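Local coordinates for secreted effector protein SopD (Salmonella typhimurium, PDB 5CPC), which acts as a secreted virulence effector that alters host cell physiology, cooperating with SopB in membrane fission and macropinosome formation during invasion and contributing to replication in macrophages, at residues A[279-282]-A[283-287]. Residues are numbered along the deposited sequence; the frame is centred on the assembly and turned at random.
Sequences NDYH and AKKMF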
ATOM      1  N   ASN A 279      -5.087 -16.350  -4.437  1.00 49.15           N
ATOM      2  CA  ASN A 279      -6.142 -17.310  -4.788  1.00 50.06           C
ATOM      3  C   ASN A 279      -5.802 -18.720  -4.289  1.00 50.07           C
ATOM      4  O   ASN A 279      -6.688 -19.438  -3.801  1.00 49.27           O
ATOM      5  CB  ASN A 279      -6.445 -17.283  -6.309  1.00 52.35           C
ATOM      6  CG  ASN A 279      -7.126 -15.963  -6.755  1.00 54.51           C
ATOM      7  OD1 ASN A 279      -7.998 -15.431  -6.058  1.00 56.77           O
ATOM      8  ND2 ASN A 279      -6.685 -15.417  -7.880  1.00 55.00           N
ATOM      9  N   ASP A 280      -4.519 -19.095  -4.383  1.00 49.69           N
ATOM     10  CA  ASP A 280      -4.072 -20.406  -3.880  1.00 50.33           C
ATOM     11  C   ASP A 280      -4.339 -20.439  -2.410  1.00 48.81           C
ATOM     12  O   ASP A 280      -4.849 -21.431  -1.901  1.00 49.91           O
ATOM     13  CB  ASP A 280      -2.568 -20.642  -4.113  1.00 50.47           C
ATOM     14  CG  ASP A 280      -2.236 -20.999  -5.566  1.00 56.92           C
ATOM     15  OD1 ASP A 280      -3.163 -21.443  -6.287  1.00 60.01           O
ATOM     16  OD2 ASP A 280      -1.054 -20.841  -5.987  1.00 61.37           O
ATOM     17  N   TYR A 281      -3.989 -19.361  -1.718  1.00 46.30           N
ATOM     18  CA  TYR A 281      -4.092 -19.362  -0.269  1.00 45.81           C
ATOM     19  C   TYR A 281      -5.592 -19.616   0.105  1.00 47.15           C
ATOM     20  O   TYR A 281      -5.912 -20.524   0.868  1.00 45.99           O
ATOM     21  CB  TYR A 281      -3.505 -18.030   0.326  1.00 43.03           C
ATOM     22  CG  TYR A 281      -4.004 -17.818   1.692  1.00 43.16           C
ATOM     23  CD1 TYR A 281      -3.579 -18.643   2.731  1.00 36.53           C
ATOM     24  CD2 TYR A 281      -4.933 -16.836   1.975  1.00 41.05           C
ATOM     25  CE1 TYR A 281      -4.052 -18.483   3.998  1.00 39.11           C
ATOM     26  CE2 TYR A 281      -5.455 -16.707   3.274  1.00 43.17           C
ATOM     27  CZ  TYR A 281      -4.999 -17.522   4.277  1.00 39.48           C
ATOM     28  OH  TYR A 281      -5.470 -17.426   5.587  1.00 39.49           O
ATOM     29  N   HIS A 282      -6.518 -18.869  -0.512  1.00 48.10           N
ATOM     30  CA  HIS A 282      -7.930 -19.081  -0.231  1.00 50.01           C
ATOM     31  C   HIS A 282      -8.491 -20.421  -0.664  1.00 50.11           C
ATOM     32  O   HIS A 282      -9.385 -20.974  -0.002  1.00 49.85           O
ATOM     33  CB  HIS A 282      -8.804 -17.907  -0.792  1.00 51.34           C
ATOM     34  CG  HIS A 282      -8.589 -16.636  -0.041  1.00 55.73           C
ATOM     35  ND1 HIS A 282      -7.972 -15.538  -0.595  1.00 56.99           N
ATOM     36  CD2 HIS A 282      -8.760 -16.346   1.275  1.00 59.37           C
ATOM     37  CE1 HIS A 282      -7.858 -14.592   0.320  1.00 57.51           C
ATOM     38  NE2 HIS A 282      -8.324 -15.057   1.467  1.00 57.39           N
ATOM     39  N   ALA A 283      -8.034 -20.942  -1.796  1.00 50.39           N
ATOM     40  CA  ALA A 283      -8.472 -22.292  -2.151  1.00 51.82           C
ATOM     41  C   ALA A 283      -8.047 -23.321  -1.043  1.00 51.08           C
ATOM     42  O   ALA A 283      -8.787 -24.243  -0.742  1.00 51.35           O
ATOM     43  CB  ALA A 283      -7.953 -22.679  -3.538  1.00 52.53           C
ATOM     44  N   LYS A 284      -6.903 -23.101  -0.378  1.00 49.02           N
ATOM     45  CA  LYS A 284      -6.348 -24.108   0.518  1.00 48.58           C
ATOM     46  C   LYS A 284      -6.290 -23.606   1.981  1.00 47.71           C
ATOM     47  O   LYS A 284      -5.571 -24.157   2.805  1.00 45.39           O
ATOM     48  CB  LYS A 284      -4.944 -24.482   0.092  1.00 47.98           C
ATOM     49  CG  LYS A 284      -4.854 -24.931  -1.340  1.00 52.12           C
ATOM     50  CD  LYS A 284      -3.840 -25.984  -1.404  1.00 54.28           C
ATOM     51  CE  LYS A 284      -2.589 -25.493  -2.030  1.00 55.06           C
ATOM     52  NZ  LYS A 284      -2.735 -26.038  -3.421  1.00 62.26           N
ATOM     53  N   LYS A 285      -7.091 -22.592   2.270  1.00 47.96           N
ATOM     54  CA  LYS A 285      -7.052 -21.893   3.533  1.00 47.75           C
ATOM     55  C   LYS A 285      -7.201 -22.846   4.721  1.00 47.37           C
ATOM     56  O   LYS A 285      -6.521 -22.706   5.710  1.00 44.92           O
ATOM     57  CB  LYS A 285      -8.202 -20.864   3.550  1.00 48.24           C
ATOM     58  CG  LYS A 285      -7.971 -19.726   4.536  1.00 48.92           C
ATOM     59  CD  LYS A 285      -9.165 -18.682   4.492  1.00 53.29           C
ATOM     60  CE  LYS A 285      -9.514 -18.198   5.917  1.00 52.94           C
ATOM     61  NZ  LYS A 285      -8.307 -17.465   6.392  1.00 49.31           N
ATOM     62  N   MET A 286      -8.110 -23.803   4.625  1.00 49.28           N
ATOM     63  CA  MET A 286      -8.329 -24.673   5.774  1.00 51.16           C
ATOM     64  C   MET A 286      -7.151 -25.625   6.079  1.00 50.51           C
ATOM     65  O   MET A 286      -7.151 -26.215   7.192  1.00 50.58           O
ATOM     66  CB  MET A 286      -9.634 -25.445   5.684  1.00 53.48           C
ATOM     67  CG  MET A 286      -9.782 -26.368   4.434  1.00 62.19           C
ATOM     68  SD  MET A 286     -10.840 -27.858   4.660  1.00 79.84           S
ATOM     69  CE  MET A 286     -11.415 -28.229   2.963  1.00 79.11           C
ATOM     70  N   PHE A 287      -6.195 -25.786   5.142  1.00 47.52           N
ATOM     71  CA  PHE A 287      -4.962 -26.600   5.379  1.00 45.61           C
ATOM     72  C   PHE A 287      -3.887 -25.674   5.845  1.00 43.00           C
ATOM     73  O   PHE A 287      -3.216 -25.924   6.866  1.00 43.23           O
ATOM     74  CB  PHE A 287      -4.512 -27.361   4.100  1.00 45.38           C
ATOM     75  CG  PHE A 287      -5.543 -28.382   3.633  1.00 47.96           C
ATOM     76  CD1 PHE A 287      -5.817 -29.503   4.396  1.00 48.66           C
ATOM     77  CD2 PHE A 287      -6.284 -28.174   2.470  1.00 48.48           C
ATOM     78  CE1 PHE A 287      -6.840 -30.410   4.001  1.00 53.51           C
ATOM     79  CE2 PHE A 287      -7.320 -29.070   2.055  1.00 50.32           C
ATOM     80  CZ  PHE A 287      -7.594 -30.172   2.806  1.00 50.95           C
TER
HETATM   81  O   HOH W   1      -8.880 -15.185   4.845  1.00 48.93           O
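Y281 and K285 meet at the kink between helix 264-283 and helix 285-298. K285 NZ donates to Y281 OH at 2.9 Å. K285 CG lies 3.7 Å from Y281 CZ, approaching the ring at a slant. Y281 turns CG anti to its own N (chi1 161°), which carries the ring toward the second helix. The tight side is the Y281 ring, buried and packed on F243 and M245 of strand 240-245 and on I218. D289 takes both polar ends: it forms a salt bridge with K285 NZ and a hydrogen bond with Y281 OH.

A283 N reaches N279 O at 2.8 Å, nearly straight at 163°. K284 N is more bent toward D280 O at 3.1 Å, with a weak second bond to Y281 O. K284 leaves helical phi/psi and sits at the N-cap position of helix 285-298; its O accepts from F287 N.

The loose side is H282, which is exposed. CD2 of Y281 sits over one face of the imidazole, and CD of K285 is 4.0 Å from CD2 of H282, at the ring edge. A water accepts from K285 NZ at 2.8 Å and pairs weakly with H282 NE2.

The carboxylate of D289 probably favours a charged K285. Through Y281 and K285 it links the two helices across their junction.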